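Local structure of TetR-family transcriptional regulator (Streptomyces coelicolor, 2G7L) at residues A69-D72 with A73-E77; R126-E129 with R130-L134. The protein probably binds DNA as a dimeric transcriptional regulator of the TetR family, with a helix-turn-helix domain joined to a helical ligand-binding and dimerisation domain. All blocks are in the same frame, centred on the assembly; numbering follows the deposited sequence.

Overall arrangement
Contacts 1 and 2 are both local, between neighbouring turns of the chain, and follow one another in sequence. Their centres lie about 16 Å apart and their nearest atoms about 4 Å apart, without touching. Contact 1 covers the last turn of helix 63-74, which leads from the DNA-binding region into the C-terminal domain, and the turn that follows; contact 2 lies wholly within helix 122-136 of that domain. Helix 89-106 packs against both, and Asp72 of contact 1 is hydrogen-bonded to Asn123 and Tyr124, at the start of the helix that carries contact 2. Contact 2 alone reaches the second subunit, through Val128, Glu129 and Leu132.

Contact 1. Residues A69-D72 with A73-E77; sequences AVLD and ALLGE
Leu71 holds CG opposite its own backbone N (chi1 180°), which sends the branched end toward Leu75, one turn on. The two side chains cross at a slant, CG of Leu71 lying 4.0 Å from CD2 of Leu75. Leu74, whose CG stands opposite its carbonyl carbon, runs alongside Val70; CG1 of Val70 is 3.9 Å from CD1 of Leu74. CD1 of Leu74 also lies against the carbonyl oxygen of Val70, which accepts Leu74 N at 3.2 Å.

The backbone changes its pairing here. Ala73 N reaches Ala69 O in a nearly straight bond (172°), but Leu75 N bonds only weakly to Leu71 O and turns also to Asp72 O, at 3.0 Å, approaching from above the carbonyl plane. Asp72 O receives a further bond from Asn123, while the Asp72 carboxylate holds Tyr124 N.

Val103 of helix 89-106 touches Leu71, Leu74 and Leu75, and an alanine in place of Leu75, lacking CG, CD1 and CD2, would probably leave the end of Leu71 without its mate and open a gap against Val103. A type I turn runs from Leu74 to Glu77. The arrangement is that of a helix C-terminus that tightens from i to i+4 into i to i+3 bonding and passes into a type I turn, here ending the helix that links the TetR DNA-binding region to the C-terminal domain.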
ATOM      1  N   ALA A  69     -14.690   7.031  -6.007  1.00 47.06           N
ATOM      2  CA  ALA A  69     -15.663   7.274  -7.114  1.00 47.10           C
ATOM      3  C   ALA A  69     -14.981   7.766  -8.386  1.00 46.58           C
ATOM      4  O   ALA A  69     -15.269   7.300  -9.466  1.00 46.92           O
ATOM      5  CB  ALA A  69     -16.695   8.303  -6.644  1.00 46.94           C
ATOM      6  N   VAL A  70     -14.056   8.708  -8.268  1.00 46.92           N
ATOM      7  CA  VAL A  70     -13.323   9.143  -9.452  1.00 47.59           C
ATOM      8  C   VAL A  70     -12.453   8.021  -9.990  1.00 48.68           C
ATOM      9  O   VAL A  70     -12.250   7.885 -11.213  1.00 48.99           O
ATOM     10  CB  VAL A  70     -12.435  10.362  -9.138  1.00 47.99           C
ATOM     11  CG1 VAL A  70     -11.545  10.696 -10.302  1.00 46.73           C
ATOM     12  CG2 VAL A  70     -13.349  11.604  -8.730  1.00 49.03           C
ATOM     13  N   LEU A  71     -11.846   7.246  -9.080  1.00 49.49           N
ATOM     14  CA  LEU A  71     -11.044   6.097  -9.564  1.00 49.18           C
ATOM     15  C   LEU A  71     -11.951   5.131 -10.228  1.00 48.73           C
ATOM     16  O   LEU A  71     -11.617   4.624 -11.318  1.00 49.92           O
ATOM     17  CB  LEU A  71     -10.235   5.404  -8.436  1.00 49.06           C
ATOM     18  CG  LEU A  71      -9.387   4.208  -8.878  1.00 48.74           C
ATOM     19  CD1 LEU A  71      -8.424   4.635  -9.961  1.00 43.95           C
ATOM     20  CD2 LEU A  71      -8.658   3.638  -7.639  1.00 47.45           C
ATOM     21  N   ASP A  72     -13.093   4.846  -9.610  1.00 49.61           N
ATOM     22  CA  ASP A  72     -14.040   3.939 -10.268  1.00 52.33           C
ATOM     23  C   ASP A  72     -14.380   4.333 -11.710  1.00 52.43           C
ATOM     24  O   ASP A  72     -14.244   3.537 -12.644  1.00 53.84           O
ATOM     25  CB  ASP A  72     -15.290   3.715  -9.446  1.00 53.10           C
ATOM     26  CG  ASP A  72     -16.094   2.513  -9.944  1.00 59.14           C
ATOM     27  OD1 ASP A  72     -16.666   2.630 -11.036  1.00 65.87           O
ATOM     28  OD2 ASP A  72     -16.203   1.466  -9.259  1.00 58.13           O
ATOM     29  N   ALA A  73     -14.733   5.593 -11.905  1.00 53.53           N
ATOM     30  CA  ALA A  73     -14.981   6.130 -13.228  1.00 54.09           C
ATOM     31  C   ALA A  73     -13.844   5.764 -14.187  1.00 54.78           C
ATOM     32  O   ALA A  73     -14.093   5.252 -15.284  1.00 54.83           O
ATOM     33  CB  ALA A  73     -15.132   7.689 -13.139  1.00 53.84           C
ATOM     34  N   LEU A  74     -12.603   6.012 -13.767  1.00 55.35           N
ATOM     35  CA  LEU A  74     -11.404   5.849 -14.637  1.00 55.88           C
ATOM     36  C   LEU A  74     -11.106   4.380 -14.994  1.00 55.81           C
ATOM     37  O   LEU A  74     -10.405   4.077 -15.970  1.00 54.29           O
ATOM     38  CB  LEU A  74     -10.172   6.502 -13.969  1.00 56.47           C
ATOM     39  CG  LEU A  74     -10.216   8.036 -13.841  1.00 59.15           C
ATOM     40  CD1 LEU A  74      -9.428   8.515 -12.668  1.00 59.23           C
ATOM     41  CD2 LEU A  74      -9.666   8.717 -15.108  1.00 59.17           C
ATOM     42  N   LEU A  75     -11.709   3.481 -14.224  1.00 56.74           N
ATOM     43  CA  LEU A  75     -11.557   2.024 -14.396  1.00 57.73           C
ATOM     44  C   LEU A  75     -12.489   1.433 -15.451  1.00 59.56           C
ATOM     45  O   LEU A  75     -12.456   0.226 -15.699  1.00 58.39           O
ATOM     46  CB  LEU A  75     -11.798   1.298 -13.051  1.00 57.17           C
ATOM     47  CG  LEU A  75     -10.588   0.943 -12.174  1.00 57.25           C
ATOM     48  CD1 LEU A  75      -9.366   1.750 -12.520  1.00 53.28           C
ATOM     49  CD2 LEU A  75     -10.913   1.031 -10.694  1.00 53.69           C
ATOM     50  N   GLY A  76     -13.358   2.268 -16.043  1.00 61.54           N
ATOM     51  CA  GLY A  76     -14.165   1.839 -17.176  1.00 63.82           C
ATOM     52  C   GLY A  76     -13.292   1.678 -18.414  1.00 65.61           C
ATOM     53  O   GLY A  76     -13.689   1.014 -19.390  1.00 66.24           O
ATOM     54  N   GLU A  77     -12.105   2.277 -18.390  1.00 67.55           N
ATOM     55  CA  GLU A  77     -11.195   2.176 -19.530  1.00 70.82           C
ATOM     56  C   GLU A  77     -10.544   0.772 -19.618  1.00 72.44           C
ATOM     57  O   GLU A  77     -10.468   0.193 -20.718  1.00 73.49           O
ATOM     58  CB  GLU A  77     -10.160   3.321 -19.547  1.00 70.68           C
ATOM     59  CG  GLU A  77      -8.946   3.132 -18.600  1.00 71.14           C
ATOM     60  CD  GLU A  77      -8.105   4.417 -18.399  1.00 71.67           C
ATOM     61  OE1 GLU A  77      -8.468   5.256 -17.497  1.00 69.87           O
ATOM     62  OE2 GLU A  77      -7.057   4.549 -19.111  1.00 67.55           O
TER

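Contact 2. Residues R126-E129 with R130-L134; sequences RLVE and RVLEL
Val128 and Leu132, one turn apart, send their side chains out along the same flank of the helix, with CG2 of Val128 3.9 Å from CD1 of Leu132. Leu132 sets CG anti to its carbonyl carbon (chi1 -87°), which brings CG to 3.3 Å from Val128 O, the oxygen that also accepts Leu132 N at 2.9 Å. Leu127 and Val131 meet more loosely on the neighbouring stripe of the helix, CG of Leu127 standing 4.4 Å from CG2 of Val131. This apolar side is buried: Leu127 and Val131 pack on helices 89-106 and 142-161, while Leu132 touches Val145 and Val149 of the latter.

Arg130 and Glu133, both partly exposed, form the solvent side. Arg130 bends at chi2 (60°) and carries its guanidinium toward the next turn, where NH1 makes a salt bridge with OE1 of Glu133 at 3.2 Å. The acid carbon CD of Glu133 lies at the edge of the guanidinium, in its plane, and CD2 of Leu134 lies 3.6 Å above one face, displaced toward the rim. OE1 of Glu133 is shared with Arg137, so two arginines probably favour its charged form.

Glu129 takes no part in this pair. Its OE2 stays 5.3 Å from OE2 of Glu133, and its two oxygens instead accept the backbone amides of Ala193 and Ile194 of the second subunit. Ile194 of that subunit also packs on Val128 and Leu132. Regular i to i+4 bonding and a divided surface mark an amphipathic helix of the all-helical C-terminal domain of a TetR-family dimer, its apolar surface shared between the domain core (Leu127, Val131, Leu132) and the subunit interface (Val128, Leu132).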
ATOM      1  N   ARG A 126     -16.878  -4.875 -11.575  1.00 49.96           N
ATOM      2  CA  ARG A 126     -16.560  -5.605 -12.794  1.00 52.56           C
ATOM      3  C   ARG A 126     -15.108  -6.084 -12.894  1.00 50.93           C
ATOM      4  O   ARG A 126     -14.840  -7.198 -13.381  1.00 47.83           O
ATOM      5  CB  ARG A 126     -16.911  -4.798 -14.064  1.00 52.07           C
ATOM      6  CG  ARG A 126     -18.448  -4.878 -14.427  1.00 57.06           C
ATOM      7  CD  ARG A 126     -18.742  -4.118 -15.742  1.00 57.72           C
ATOM      8  NE  ARG A 126     -17.727  -3.095 -16.023  1.00 68.40           N
ATOM      9  CZ  ARG A 126     -16.874  -3.104 -17.056  1.00 72.50           C
ATOM     10  NH1 ARG A 126     -16.910  -4.105 -17.948  1.00 73.17           N
ATOM     11  NH2 ARG A 126     -15.974  -2.103 -17.189  1.00 71.71           N
ATOM     12  N   LEU A 127     -14.175  -5.200 -12.524  1.00 50.77           N
ATOM     13  CA  LEU A 127     -12.785  -5.609 -12.302  1.00 49.42           C
ATOM     14  C   LEU A 127     -12.704  -6.749 -11.338  1.00 48.22           C
ATOM     15  O   LEU A 127     -12.094  -7.735 -11.664  1.00 49.78           O
ATOM     16  CB  LEU A 127     -11.926  -4.460 -11.787  1.00 50.76           C
ATOM     17  CG  LEU A 127     -10.443  -4.799 -11.520  1.00 49.67           C
ATOM     18  CD1 LEU A 127      -9.651  -4.821 -12.833  1.00 48.75           C
ATOM     19  CD2 LEU A 127      -9.926  -3.651 -10.628  1.00 46.83           C
ATOM     20  N   VAL A 128     -13.295  -6.650 -10.161  1.00 47.78           N
ATOM     21  CA  VAL A 128     -13.186  -7.756  -9.228  1.00 48.41           C
ATOM     22  C   VAL A 128     -13.791  -9.066  -9.730  1.00 49.15           C
ATOM     23  O   VAL A 128     -13.164 -10.114  -9.573  1.00 48.55           O
ATOM     24  CB  VAL A 128     -13.382  -7.448  -7.637  1.00 49.53           C
ATOM     25  CG1 VAL A 128     -13.399  -5.956  -7.233  1.00 48.50           C
ATOM     26  CG2 VAL A 128     -14.284  -8.446  -6.826  1.00 47.04           C
ATOM     27  N   GLU A 129     -14.973  -8.986 -10.376  1.00 49.24           N
ATOM     28  CA  GLU A 129     -15.664 -10.177 -10.912  1.00 48.48           C
ATOM     29  C   GLU A 129     -14.713 -10.912 -11.875  1.00 46.89           C
ATOM     30  O   GLU A 129     -14.551 -12.090 -11.809  1.00 48.38           O
ATOM     31  CB  GLU A 129     -16.975  -9.719 -11.643  1.00 49.54           C
ATOM     32  CG  GLU A 129     -17.596 -10.787 -12.508  1.00 49.95           C
ATOM     33  CD  GLU A 129     -18.283 -11.803 -11.670  1.00 55.31           C
ATOM     34  OE1 GLU A 129     -18.452 -11.491 -10.466  1.00 53.23           O
ATOM     35  OE2 GLU A 129     -18.633 -12.922 -12.197  1.00 61.70           O
ATOM     36  N   ARG A 130     -14.088 -10.174 -12.763  1.00 46.46           N
ATOM     37  CA  ARG A 130     -13.213 -10.693 -13.750  1.00 47.39           C
ATOM     38  C   ARG A 130     -11.895 -11.275 -13.173  1.00 48.73           C
ATOM     39  O   ARG A 130     -11.352 -12.246 -13.687  1.00 50.04           O
ATOM     40  CB  ARG A 130     -12.852  -9.533 -14.671  1.00 46.71           C
ATOM     41  CG  ARG A 130     -11.880  -9.903 -15.827  1.00 47.19           C
ATOM     42  CD  ARG A 130     -12.515 -11.018 -16.757  1.00 48.26           C
ATOM     43  NE  ARG A 130     -11.666 -11.236 -17.931  1.00 52.67           N
ATOM     44  CZ  ARG A 130     -11.668 -12.355 -18.665  1.00 53.02           C
ATOM     45  NH1 ARG A 130     -12.464 -13.393 -18.337  1.00 49.45           N
ATOM     46  NH2 ARG A 130     -10.831 -12.429 -19.690  1.00 52.31           N
ATOM     47  N   VAL A 131     -11.336 -10.640 -12.148  1.00 47.08           N
ATOM     48  CA  VAL A 131     -10.058 -11.094 -11.594  1.00 47.07           C
ATOM     49  C   VAL A 131     -10.373 -12.370 -10.929  1.00 45.65           C
ATOM     50  O   VAL A 131      -9.616 -13.314 -11.028  1.00 46.46           O
ATOM     51  CB  VAL A 131      -9.510 -10.078 -10.583  1.00 46.07           C
ATOM     52  CG1 VAL A 131      -8.379 -10.726  -9.741  1.00 51.37           C
ATOM     53  CG2 VAL A 131      -8.964  -8.956 -11.314  1.00 48.48           C
ATOM     54  N   LEU A 132     -11.541 -12.419 -10.282  1.00 45.92           N
ATOM     55  CA  LEU A 132     -11.942 -13.599  -9.563  1.00 47.24           C
ATOM     56  C   LEU A 132     -12.173 -14.812 -10.516  1.00 49.60           C
ATOM     57  O   LEU A 132     -11.768 -15.966 -10.218  1.00 48.29           O
ATOM     58  CB  LEU A 132     -13.238 -13.311  -8.834  1.00 47.28           C
ATOM     59  CG  LEU A 132     -13.312 -12.697  -7.458  1.00 46.62           C
ATOM     60  CD1 LEU A 132     -14.774 -12.308  -7.111  1.00 47.92           C
ATOM     61  CD2 LEU A 132     -12.849 -13.674  -6.446  1.00 43.70           C
ATOM     62  N   GLU A 133     -12.821 -14.519 -11.647  1.00 49.15           N
ATOM     63  CA  GLU A 133     -13.130 -15.505 -12.688  1.00 52.40           C
ATOM     64  C   GLU A 133     -11.859 -16.185 -13.185  1.00 50.33           C
ATOM     65  O   GLU A 133     -11.779 -17.400 -13.278  1.00 51.26           O
ATOM     66  CB  GLU A 133     -13.749 -14.737 -13.875  1.00 50.57           C
ATOM     67  CG  GLU A 133     -14.602 -15.551 -14.831  1.00 56.91           C
ATOM     68  CD  GLU A 133     -14.883 -14.772 -16.136  1.00 58.73           C
ATOM     69  OE1 GLU A 133     -14.742 -15.404 -17.212  1.00 70.53           O
ATOM     70  OE2 GLU A 133     -15.173 -13.532 -16.107  1.00 60.58           O
ATOM     71  N   LEU A 134     -10.911 -15.357 -13.589  1.00 50.55           N
ATOM     72  CA  LEU A 134      -9.618 -15.807 -14.085  1.00 50.09           C
ATOM     73  C   LEU A 134      -8.837 -16.569 -13.000  1.00 50.20           C
ATOM     74  O   LEU A 134      -8.366 -17.696 -13.201  1.00 50.17           O
ATOM     75  CB  LEU A 134      -8.825 -14.599 -14.564  1.00 48.56           C
ATOM     76  CG  LEU A 134      -9.319 -13.952 -15.853  1.00 48.91           C
ATOM     77  CD1 LEU A 134      -8.463 -12.770 -16.256  1.00 47.30           C
ATOM     78  CD2 LEU A 134      -9.289 -14.950 -17.049  1.00 49.06           C
TER